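Local coordinates for protein Ent-copalyl diphosphate synthase (Streptomyces platensis, PDB 5BP8) that is a predominantly helical terpene synthase related to the squalene-hopene cyclases, a family built on alpha-alpha barrel domains, at residues 13-18 against 269-274; 174-179 against 183-188; 191-196 against 224-229; 278-283 against 318-323. All blocks are in the same frame, centred on the assembly; numbering follows the deposited sequence.

The four contacts fall into two pairs. Contacts 1 and 4, their centres about 11 Å apart, share one end of the molecule; contacts 2 and 3, about 13 Å centre to centre, share another region, and contact 1 lies about 35 to 40 Å from them, centre to centre, across the chain's centre. Contact 1 joins helix 7-20 to helix 260-274, so contacts 2 and 3 fall within the loop it closes. Contact 4 follows on, around helices 282-291 and 307-319, and Y278 meets L16 and L271 of contact 1. R177 bonds to the backbone of V196, tying contact 2 to contact 3. Contact 1 thus brings the N-terminal helix against a helix some 250 residues further on.

Contact 1 of 4, residues 13-18 against 269-274; sequences AALLAA and NSLAAS
L271 projects from helix 260-274 straight at helix 7-20 and meets two consecutive leucines there, one closely and one loosely. The close meeting is with L16. The two side chains come tip to tip, and methyl CD2 of L271 sits 3.4 Å from CD2 of L16. The same methyl of L271 is 3.5 Å from L16 CG, so it presses into the fork of the isopropyl group; both distances are tighter than usual van der Waals contact. L16 gets there although its CB does not aim at the other helix: with CG beside the backbone N and anti to the carbonyl carbon (chi1 -71°), the branch swings across. L271 has chi1 of -93° and chi2 of 34°, both away from staggered values, which probably reflects the tight packing.

The pairing with L15 is easier. L15 CD2 lies 4.0 Å from L271 CD1, the two side chains crossing at a slant. L271 thus gives one methyl to each partner, and the backbones stay well apart, with 9.1 Å between the CA atoms of L16 and L271. Within 13-18, the side turned away from L271 carries only alanines: A13, A14, A17 and A18 are exposed, and the first three touch a crystal neighbour.

Several elements close round the seam. Y278, in the loop after helix 260-274, packs on both L16 and L271, and P281 also covers L16. L15 rests on T505 and A509 of helix 504-518, while on helix 260-274 N269 bonds through ND2 to A312 O of helix 307-319.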
loop_
_atom_site.group_PDB
_atom_site.type_symbol
_atom_site.label_atom_id
_atom_site.label_comp_id
_atom_site.label_asym_id
_atom_site.label_seq_id
_atom_site.Cartn_x
_atom_site.Cartn_y
_atom_site.Cartn_z
ATOM N N ALA A 13 -4.108 0.483 -24.693
ATOM C CA ALA A 13 -2.795 0.653 -25.276
ATOM C C ALA A 13 -2.042 1.837 -24.657
ATOM O O ALA A 13 -0.841 1.778 -24.437
ATOM C CB ALA A 13 -2.910 0.822 -26.784
ATOM N N ALA A 14 -2.758 2.914 -24.370
ATOM C CA ALA A 14 -2.155 4.097 -23.750
ATOM C C ALA A 14 -1.713 3.788 -22.315
ATOM O O ALA A 14 -0.648 4.229 -21.876
ATOM C CB ALA A 14 -3.145 5.261 -23.745
ATOM N N LEU A 15 -2.525 3.030 -21.592
ATOM C CA LEU A 15 -2.170 2.639 -20.214
ATOM C C LEU A 15 -0.916 1.755 -20.203
ATOM O O LEU A 15 0.003 1.944 -19.397
ATOM C CB LEU A 15 -3.323 1.879 -19.565
ATOM C CG LEU A 15 -3.193 1.611 -18.066
ATOM C CD1 LEU A 15 -3.160 2.941 -17.307
ATOM C CD2 LEU A 15 -4.353 0.743 -17.623
ATOM N N LEU A 16 -0.863 0.787 -21.122
ATOM C CA LEU A 16 0.305 -0.094 -21.208
ATOM C C LEU A 16 1.554 0.704 -21.533
ATOM O O LEU A 16 2.620 0.507 -20.933
ATOM C CB LEU A 16 0.060 -1.216 -22.210
ATOM C CG LEU A 16 -0.961 -2.270 -21.753
ATOM C CD1 LEU A 16 -1.382 -3.132 -22.926
ATOM C CD2 LEU A 16 -0.385 -3.135 -20.635
ATOM N N ALA A 17 1.432 1.642 -22.459
ATOM C CA ALA A 17 2.563 2.439 -22.876
ATOM C C ALA A 17 3.060 3.337 -21.741
ATOM O O ALA A 17 4.269 3.515 -21.565
ATOM C CB ALA A 17 2.216 3.279 -24.101
ATOM N N ALA A 18 2.127 3.917 -20.999
ATOM C CA ALA A 18 2.499 4.805 -19.905
ATOM C C ALA A 18 3.204 4.007 -18.807
ATOM O O ALA A 18 4.168 4.493 -18.224
ATOM C CB ALA A 18 1.293 5.519 -19.347
ATOM N N ASN A 269 -2.837 -7.982 -15.164
ATOM C CA ASN A 269 -3.964 -8.837 -14.757
ATOM C C ASN A 269 -5.315 -8.159 -14.878
ATOM O O ASN A 269 -6.303 -8.791 -15.259
ATOM C CB ASN A 269 -3.777 -9.427 -13.350
ATOM C CG ASN A 269 -2.666 -10.469 -13.309
ATOM O OD1 ASN A 269 -2.429 -11.197 -14.286
ATOM N ND2 ASN A 269 -1.965 -10.537 -12.181
ATOM N N SER A 270 -5.367 -6.865 -14.597
ATOM C CA SER A 270 -6.593 -6.112 -14.807
ATOM C C SER A 270 -6.972 -6.089 -16.289
ATOM O O SER A 270 -8.131 -6.331 -16.635
ATOM C CB SER A 270 -6.436 -4.686 -14.276
ATOM O OG SER A 270 -6.428 -4.707 -12.858
ATOM N N LEU A 271 -6.007 -5.811 -17.152
ATOM C CA LEU A 271 -6.262 -5.771 -18.603
ATOM C C LEU A 271 -6.656 -7.126 -19.168
ATOM O O LEU A 271 -7.508 -7.189 -20.063
ATOM C CB LEU A 271 -5.063 -5.219 -19.357
ATOM C CG LEU A 271 -5.120 -3.711 -19.607
ATOM C CD1 LEU A 271 -5.791 -2.939 -18.479
ATOM C CD2 LEU A 271 -3.710 -3.200 -19.814
ATOM N N ALA A 272 -6.073 -8.197 -18.637
ATOM C CA ALA A 272 -6.469 -9.563 -19.051
ATOM C C ALA A 272 -7.895 -9.870 -18.679
ATOM O O ALA A 272 -8.603 -10.559 -19.409
ATOM C CB ALA A 272 -5.542 -10.596 -18.440
ATOM N N ALA A 273 -8.320 -9.362 -17.528
ATOM C CA ALA A 273 -9.670 -9.553 -17.029
ATOM C C ALA A 273 -10.689 -8.706 -17.775
ATOM O O ALA A 273 -11.882 -9.034 -17.785
ATOM C CB ALA A 273 -9.739 -9.231 -15.543
ATOM N N SER A 274 -10.225 -7.624 -18.389
ATOM C CA SER A 274 -11.106 -6.638 -19.010
ATOM C C SER A 274 -11.839 -7.139 -20.250
ATOM O O SER A 274 -12.870 -6.587 -20.612
ATOM C CB SER A 274 -10.313 -5.384 -19.394
ATOM O OG SER A 274 -9.465 -5.618 -20.503
#

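Contact 2 of 4, residues 174-179 against 183-188; sequences AGVREM and APLPEK
The C-terminal end of helix 171-179 and the proline-containing loop that follows meet through M179 and A183, while V176, one turn earlier in the helix, meets L185. As the chain leaves the helix, A183 N returns to M179 O at 3.1 Å, a weak bond whose N-H...O angle is only 133°. M179, a selenomethionine, has more surface covered than any other residue of the contact. Its chain runs out to SE and then bends (chi3 76°), which brings methyl CE of M179 up to the proline ring, 4.0 Å from P186 CD. The same CE of M179 lies 3.8 Å from P184 O.

In this predominantly helical fold, the loop is part of the link between helix 171-179 and the short helix 193-196, and L185 is the buried residue of 183-188. CG anti to the backbone N (chi1 -171°) sends L185 inward, where L185 CD1 meets V176 CG1 at 3.8 Å, the two side chains crossing at about a right angle. V176 also leans on F129 of helix 127-144. L185 also packs against L193 through CD2 and against V196, while its carbonyl oxygen accepts a bond from W190 NE1. M179 and P186, by contrast, lie at the surface.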
loop_
_atom_site.group_PDB
_atom_site.type_symbol
_atom_site.label_atom_id
_atom_site.label_comp_id
_atom_site.label_asym_id
_atom_site.label_seq_id
_atom_site.Cartn_x
_atom_site.Cartn_y
_atom_site.Cartn_z
ATOM N N ALA A 174 12.357 -1.895 21.505
ATOM C CA ALA A 174 13.555 -1.892 22.322
ATOM C C ALA A 174 14.388 -3.158 22.049
ATOM O O ALA A 174 15.613 -3.098 21.939
ATOM C CB ALA A 174 13.189 -1.784 23.797
ATOM N N GLY A 175 13.707 -4.292 21.912
ATOM C CA GLY A 175 14.360 -5.553 21.642
ATOM C C GLY A 175 15.043 -5.568 20.295
ATOM O O GLY A 175 16.166 -6.037 20.172
ATOM N N VAL A 176 14.369 -5.039 19.277
ATOM C CA VAL A 176 14.922 -5.023 17.950
ATOM C C VAL A 176 16.074 -4.043 17.878
ATOM O O VAL A 176 17.081 -4.336 17.230
ATOM C CB VAL A 176 13.858 -4.750 16.887
ATOM C CG1 VAL A 176 14.496 -4.520 15.526
ATOM C CG2 VAL A 176 12.879 -5.911 16.849
ATOM N N ARG A 177 15.967 -2.918 18.587
ATOM C CA ARG A 177 17.103 -2.012 18.677
ATOM C C ARG A 177 18.327 -2.692 19.325
ATOM O O ARG A 177 19.442 -2.565 18.831
ATOM C CB ARG A 177 16.721 -0.753 19.447
ATOM C CG ARG A 177 15.860 0.179 18.621
ATOM C CD ARG A 177 15.335 1.325 19.455
ATOM N NE ARG A 177 14.756 2.376 18.617
ATOM C CZ ARG A 177 14.015 3.385 19.065
ATOM N NH1 ARG A 177 13.718 3.477 20.365
ATOM N NH2 ARG A 177 13.552 4.304 18.211
ATOM N N GLU A 178 18.124 -3.417 20.409
ATOM C CA GLU A 178 19.246 -4.079 21.031
ATOM C C GLU A 178 19.789 -5.181 20.108
ATOM O O GLU A 178 21.001 -5.290 19.920
ATOM C CB GLU A 178 18.894 -4.634 22.410
ATOM C CG GLU A 178 20.136 -5.234 23.060
ATOM C CD GLU A 178 19.921 -5.745 24.468
ATOM O OE1 GLU A 178 18.773 -5.678 24.979
ATOM O OE2 GLU A 178 20.931 -6.224 25.048
HETATM N N MSE A 179 18.898 -5.976 19.515
HETATM C CA MSE A 179 19.343 -7.052 18.626
HETATM C C MSE A 179 20.190 -6.517 17.491
HETATM O O MSE A 179 21.189 -7.125 17.134
HETATM C CB MSE A 179 18.188 -7.902 18.079
HETATM C CG MSE A 179 18.706 -9.139 17.324
HETATM SE SE MSE A 179 17.330 -9.922 16.152
HETATM C CE MSE A 179 17.398 -8.606 14.685
ATOM N N ALA A 183 23.318 -8.028 15.071
ATOM C CA ALA A 183 22.832 -8.766 13.932
ATOM C C ALA A 183 22.020 -7.845 13.054
ATOM O O ALA A 183 21.392 -6.906 13.555
ATOM C CB ALA A 183 21.966 -9.941 14.381
ATOM N N PRO A 184 21.945 -8.165 11.764
ATOM C CA PRO A 184 21.248 -7.254 10.873
ATOM C C PRO A 184 19.745 -7.261 11.046
ATOM O O PRO A 184 19.135 -8.307 11.312
ATOM C CB PRO A 184 21.623 -7.753 9.487
ATOM C CG PRO A 184 22.082 -9.160 9.684
ATOM C CD PRO A 184 22.611 -9.264 11.056
ATOM N N LEU A 185 19.149 -6.079 10.900
ATOM C CA LEU A 185 17.708 -5.958 10.804
ATOM C C LEU A 185 17.197 -6.919 9.724
ATOM O O LEU A 185 17.788 -6.980 8.654
ATOM C CB LEU A 185 17.404 -4.505 10.406
ATOM C CG LEU A 185 15.945 -4.039 10.446
ATOM C CD1 LEU A 185 15.404 -4.135 11.861
ATOM C CD2 LEU A 185 15.890 -2.604 9.965
ATOM N N PRO A 186 16.111 -7.697 9.989
ATOM C CA PRO A 186 15.575 -8.505 8.889
ATOM C C PRO A 186 15.204 -7.681 7.650
ATOM O O PRO A 186 14.719 -6.534 7.765
ATOM C CB PRO A 186 14.322 -9.156 9.490
ATOM C CG PRO A 186 14.609 -9.218 10.963
ATOM C CD PRO A 186 15.412 -7.970 11.249
ATOM N N GLU A 187 15.405 -8.288 6.478
ATOM C CA GLU A 187 15.167 -7.614 5.212
ATOM C C GLU A 187 13.778 -6.968 5.124
ATOM O O GLU A 187 13.646 -5.863 4.608
ATOM C CB GLU A 187 15.359 -8.574 4.046
ATOM C CG GLU A 187 16.804 -8.938 3.806
ATOM C CD GLU A 187 17.002 -9.685 2.498
ATOM O OE1 GLU A 187 16.029 -9.842 1.713
ATOM O OE2 GLU A 187 18.144 -10.120 2.283
ATOM N N LYS A 188 12.751 -7.660 5.610
ATOM C CA LYS A 188 11.390 -7.141 5.511
ATOM C C LYS A 188 11.175 -5.894 6.380
ATOM O O LYS A 188 10.160 -5.186 6.210
ATOM C CB LYS A 188 10.376 -8.215 5.879
ATOM C CG LYS A 188 10.273 -8.470 7.380
ATOM C CD LYS A 188 9.597 -9.808 7.640
ATOM C CE LYS A 188 8.161 -9.807 7.153
ATOM N NZ LYS A 188 7.445 -11.081 7.484
#

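Contact 3 of 4, residues 191-196 against 224-229; sequences HTLEAV and TAAWLG
A226 and E194 bring the two backbones together: A226 CB lies 3.7 Å from E194 CA and 3.9 Å from E194 CB. With only a methyl between them, the CA atoms of E194 and A226 stand just 5.2 Å apart. L193 supplies the other half of the interface. Its CG, anti to the backbone N at chi1 175°, points the isopropyl group toward helix 221-228, and L193 CD2 comes to 3.8 Å from W227 CB. The same methyl of L193 stays near the plane of the indole, at its edge, 4.0 Å from W227 CD1, so the ring is met at its rim and not over a face. L193 also brushes A226, with L193 CG to A226 CB at 4.3 Å.

The pair is a piece of helix-helix packing in the predominantly helical fold: the short, weakly bonded helix 193-196 lies against the last turn of helix 221-228; G229, just after it, has positive phi. A226 is also backbone-bonded to G200, in the chain beyond helix 193-196.

Outside this, polar partners hold E194 and W227. E194 has CG between the backbone N and the carbonyl carbon (chi1 82°) and a further bend at chi2, and its OE2 takes part in both a hydrogen bond with Y32 OH and a salt bridge with K498 NZ. K498 and D497, both between strands 495-496 and 500-501, bond to H191 O and H191 NE2 respectively. W227 is held by NE1, which donates to A204 O.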
loop_
_atom_site.group_PDB
_atom_site.type_symbol
_atom_site.label_atom_id
_atom_site.label_comp_id
_atom_site.label_asym_id
_atom_site.label_seq_id
_atom_site.Cartn_x
_atom_site.Cartn_y
_atom_site.Cartn_z
ATOM N N HIS A 191 12.409 -1.534 5.237
ATOM C CA HIS A 191 11.418 -0.531 4.879
ATOM C C HIS A 191 11.044 0.380 6.059
ATOM O O HIS A 191 10.557 1.506 5.830
ATOM C CB HIS A 191 10.158 -1.236 4.368
ATOM C CG HIS A 191 9.176 -0.312 3.733
ATOM N ND1 HIS A 191 9.390 0.261 2.504
ATOM C CD2 HIS A 191 7.979 0.158 4.161
ATOM C CE1 HIS A 191 8.376 1.049 2.199
ATOM N NE2 HIS A 191 7.504 1.002 3.190
ATOM N N THR A 192 11.275 -0.096 7.297
ATOM C CA THR A 192 10.907 0.628 8.507
ATOM C C THR A 192 12.133 1.026 9.364
ATOM O O THR A 192 12.034 1.304 10.570
ATOM C CB THR A 192 9.810 -0.120 9.297
ATOM O OG1 THR A 192 9.311 0.710 10.368
ATOM C CG2 THR A 192 10.255 -1.364 9.840
ATOM N N LEU A 193 13.280 1.124 8.707
ATOM C CA LEU A 193 14.523 1.418 9.405
ATOM C C LEU A 193 14.413 2.672 10.296
ATOM O O LEU A 193 14.980 2.704 11.385
ATOM C CB LEU A 193 15.678 1.588 8.422
ATOM C CG LEU A 193 17.051 2.014 8.977
ATOM C CD1 LEU A 193 17.594 0.981 9.953
ATOM C CD2 LEU A 193 18.042 2.233 7.833
ATOM N N GLU A 194 13.688 3.677 9.831
ATOM C CA GLU A 194 13.624 4.988 10.548
ATOM C C GLU A 194 12.966 4.885 11.909
ATOM O O GLU A 194 13.118 5.758 12.755
ATOM C CB GLU A 194 12.922 6.055 9.677
ATOM C CG GLU A 194 11.391 6.044 9.695
ATOM C CD GLU A 194 10.748 4.986 8.805
ATOM O OE1 GLU A 194 11.477 4.133 8.219
ATOM O OE2 GLU A 194 9.494 5.029 8.678
ATOM N N ALA A 195 12.181 3.831 12.118
ATOM C CA ALA A 195 11.609 3.561 13.428
ATOM C C ALA A 195 12.649 3.016 14.395
ATOM O O ALA A 195 12.556 3.254 15.590
ATOM C CB ALA A 195 10.478 2.571 13.312
ATOM N N VAL A 196 13.615 2.281 13.860
ATOM C CA VAL A 196 14.677 1.695 14.629
ATOM C C VAL A 196 15.707 2.757 15.010
ATOM O O VAL A 196 16.152 2.795 16.162
ATOM C CB VAL A 196 15.328 0.538 13.846
ATOM C CG1 VAL A 196 16.442 -0.096 14.644
ATOM C CG2 VAL A 196 14.273 -0.509 13.479
ATOM N N THR A 224 15.602 5.429 3.834
ATOM C CA THR A 224 16.785 5.890 3.124
ATOM C C THR A 224 17.378 7.104 3.813
ATOM O O THR A 224 18.610 7.206 3.959
ATOM C CB THR A 224 16.500 6.197 1.631
ATOM O OG1 THR A 224 15.872 5.060 0.995
ATOM C CG2 THR A 224 17.782 6.529 0.889
ATOM N N ALA A 225 16.525 8.018 4.260
ATOM C CA ALA A 225 16.983 9.185 5.004
ATOM C C ALA A 225 17.682 8.759 6.305
ATOM O O ALA A 225 18.683 9.344 6.695
ATOM C CB ALA A 225 15.812 10.116 5.302
ATOM N N ALA A 226 17.116 7.780 6.994
ATOM C CA ALA A 226 17.683 7.308 8.270
ATOM C C ALA A 226 19.050 6.666 8.025
ATOM O O ALA A 226 20.014 6.879 8.783
ATOM C CB ALA A 226 16.722 6.319 8.935
ATOM N N TRP A 227 19.151 5.916 6.946
ATOM C CA TRP A 227 20.379 5.201 6.596
ATOM C C TRP A 227 21.490 6.191 6.239
ATOM O O TRP A 227 22.622 6.043 6.702
ATOM C CB TRP A 227 20.109 4.241 5.429
ATOM C CG TRP A 227 21.230 3.274 5.117
ATOM C CD1 TRP A 227 21.341 1.967 5.531
ATOM C CD2 TRP A 227 22.388 3.537 4.308
ATOM N NE1 TRP A 227 22.498 1.412 5.027
ATOM C CE2 TRP A 227 23.177 2.359 4.307
ATOM C CE3 TRP A 227 22.862 4.673 3.634
ATOM C CZ2 TRP A 227 24.396 2.264 3.610
ATOM C CZ3 TRP A 227 24.092 4.585 2.937
ATOM C CH2 TRP A 227 24.837 3.380 2.944
ATOM N N LEU A 228 21.156 7.208 5.458
ATOM C CA LEU A 228 22.132 8.224 5.033
ATOM C C LEU A 228 22.636 9.094 6.171
ATOM O O LEU A 228 23.740 9.612 6.099
ATOM C CB LEU A 228 21.484 9.164 4.005
ATOM C CG LEU A 228 21.269 8.557 2.619
ATOM C CD1 LEU A 228 20.312 9.397 1.785
ATOM C CD2 LEU A 228 22.566 8.321 1.845
ATOM N N GLY A 229 21.813 9.310 7.179
ATOM C CA GLY A 229 22.194 10.108 8.308
ATOM C C GLY A 229 22.048 11.610 8.089
ATOM O O GLY A 229 21.515 12.076 7.070
#

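Contact 4 of 4, residues 278-283 against 318-323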
loop_
_atom_site.group_PDB
_atom_site.type_symbol
_atom_site.label_atom_id
_atom_site.label_comp_id
_atom_site.label_asym_id
_atom_site.label_seq_id
_atom_site.Cartn_x
_atom_site.Cartn_y
_atom_site.Cartn_z
ATOM N N TYR A 278 -5.523 -6.095 -26.923
ATOM C CA TYR A 278 -4.314 -5.299 -26.890
ATOM C C TYR A 278 -3.173 -6.259 -27.040
ATOM O O TYR A 278 -3.348 -7.481 -26.899
ATOM C CB TYR A 278 -4.159 -4.569 -25.546
ATOM C CG TYR A 278 -4.144 -5.521 -24.393
ATOM C CD1 TYR A 278 -2.947 -6.072 -23.924
ATOM C CD2 TYR A 278 -5.326 -5.896 -23.781
ATOM C CE1 TYR A 278 -2.938 -6.962 -22.867
ATOM C CE2 TYR A 278 -5.329 -6.780 -22.726
ATOM C CZ TYR A 278 -4.140 -7.318 -22.281
ATOM O OH TYR A 278 -4.183 -8.198 -21.235
ATOM N N GLU A 279 -2.008 -5.697 -27.324
ATOM C CA GLU A 279 -0.760 -6.423 -27.285
ATOM C C GLU A 279 0.048 -5.914 -26.077
ATOM O O GLU A 279 0.388 -4.719 -25.998
ATOM C CB GLU A 279 -0.024 -6.196 -28.602
ATOM C CG GLU A 279 1.334 -6.862 -28.705
ATOM C CD GLU A 279 1.262 -8.375 -28.762
ATOM O OE1 GLU A 279 0.169 -8.933 -29.016
ATOM O OE2 GLU A 279 2.322 -9.010 -28.571
ATOM N N ALA A 280 0.352 -6.802 -25.131
ATOM C CA ALA A 280 1.235 -6.449 -24.014
ATOM C C ALA A 280 2.598 -6.089 -24.573
ATOM O O ALA A 280 3.178 -6.870 -25.355
ATOM C CB ALA A 280 1.374 -7.591 -23.024
ATOM N N PRO A 281 3.102 -4.894 -24.220
ATOM C CA PRO A 281 4.446 -4.570 -24.645
ATOM C C PRO A 281 5.429 -5.575 -24.052
ATOM O O PRO A 281 5.354 -5.912 -22.858
ATOM C CB PRO A 281 4.678 -3.163 -24.064
ATOM C CG PRO A 281 3.319 -2.593 -23.890
ATOM C CD PRO A 281 2.457 -3.756 -23.522
ATOM N N ALA A 282 6.331 -6.060 -24.895
ATOM C CA ALA A 282 7.351 -7.003 -24.471
ATOM C C ALA A 282 8.145 -6.497 -23.278
ATOM O O ALA A 282 8.581 -7.294 -22.463
ATOM C CB ALA A 282 8.297 -7.296 -25.628
ATOM N N ALA A 283 8.368 -5.184 -23.202
ATOM C CA ALA A 283 9.154 -4.609 -22.133
ATOM C C ALA A 283 8.558 -4.922 -20.759
ATOM O O ALA A 283 9.318 -5.102 -19.809
ATOM C CB ALA A 283 9.318 -3.094 -22.306
ATOM N N ALA A 318 1.861 -15.735 -17.391
ATOM C CA ALA A 318 1.196 -16.872 -18.031
ATOM C C ALA A 318 -0.002 -16.470 -18.872
ATOM O O ALA A 318 -0.255 -17.052 -19.936
ATOM C CB ALA A 318 0.823 -17.919 -16.998
ATOM N N GLN A 319 -0.744 -15.463 -18.428
ATOM C CA GLN A 319 -1.849 -14.951 -19.229
ATOM C C GLN A 319 -1.403 -14.245 -20.501
ATOM O O GLN A 319 -2.222 -14.017 -21.399
ATOM C CB GLN A 319 -2.750 -14.012 -18.421
ATOM C CG GLN A 319 -3.502 -14.712 -17.329
ATOM C CD GLN A 319 -4.577 -13.849 -16.718
ATOM O OE1 GLN A 319 -5.751 -14.019 -17.022
ATOM N NE2 GLN A 319 -4.181 -12.909 -15.844
ATOM N N HIS A 320 -0.144 -13.863 -20.575
ATOM C CA HIS A 320 0.351 -13.157 -21.742
ATOM C C HIS A 320 1.426 -13.947 -22.490
ATOM O O HIS A 320 2.308 -13.374 -23.109
ATOM C CB HIS A 320 0.823 -11.767 -21.335
ATOM C CG HIS A 320 -0.292 -10.906 -20.846
ATOM N ND1 HIS A 320 -0.683 -10.876 -19.528
ATOM C CD2 HIS A 320 -1.138 -10.087 -21.505
ATOM C CE1 HIS A 320 -1.710 -10.065 -19.394
ATOM N NE2 HIS A 320 -2.009 -9.577 -20.579
ATOM N N GLY A 321 1.334 -15.268 -22.403
ATOM C CA GLY A 321 2.120 -16.164 -23.249
ATOM C C GLY A 321 3.466 -16.598 -22.708
ATOM O O GLY A 321 4.256 -17.186 -23.451
ATOM N N ARG A 322 3.749 -16.314 -21.432
ATOM C CA ARG A 322 5.031 -16.684 -20.827
ATOM C C ARG A 322 4.791 -17.498 -19.579
ATOM O O ARG A 322 4.774 -16.969 -18.453
ATOM C CB ARG A 322 5.890 -15.459 -20.541
ATOM C CG ARG A 322 6.181 -14.653 -21.791
ATOM C CD ARG A 322 7.418 -13.807 -21.675
ATOM N NE ARG A 322 7.453 -12.843 -22.770
ATOM C CZ ARG A 322 8.354 -11.874 -22.897
ATOM N NH1 ARG A 322 9.354 -11.731 -22.036
ATOM N NH2 ARG A 322 8.259 -11.038 -23.910
ATOM N N THR A 323 4.572 -18.796 -19.781
ATOM C CA THR A 323 4.210 -19.694 -18.704
ATOM C C THR A 323 5.431 -20.248 -17.985
ATOM O O THR A 323 6.325 -20.822 -18.607
ATOM C CB THR A 323 3.345 -20.852 -19.224
ATOM O OG1 THR A 323 2.153 -20.319 -19.797
ATOM C CG2 THR A 323 2.955 -21.787 -18.104
#
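H320 meets both Y278 and A280 along the CD2-NE2 side of its ring, and it has more surface buried here than any other residue of the contact. H320 NE2 meets Y278 OH in a hydrogen bond of 2.7 Å in which either atom could be the donor. The imidazole nitrogen lies in the plane of the tyrosine ring, at its edge. The rings meet rim to rim: their centroids are 5.7 Å apart and their planes turned 42° against each other, so neither covers the other's face. Y278 has CG between its backbone N and carbonyl carbon (chi1 58°), which swings the phenol round toward the histidine although its CB does not aim there. H320 is fixed from both nitrogens, since ND1 also bonds to A316 O, in the last turn of helix 307-319 just before it. A280 adds an apolar touch, A280 CB lying 3.9 Å from H320 CD2.

R322 comes next, with about as much covered as Y278. Its chain, extended from CG to NE, carries the guanidinium alongside A282, where R322 NH2 lies 4.1 Å from A282 CB and 4.0 Å from A282 O, too long for a bond. The charge is matched further along helix 282-291: NH1 forms salt bridges with D286 and E289.

Here the chain entering helix 282-291, with P281 at the N-cap, is laid against the chain leaving helix 307-319, consistent with the alpha-alpha barrel architecture of the squalene-hopene cyclase relatives, where helices are joined by such loops.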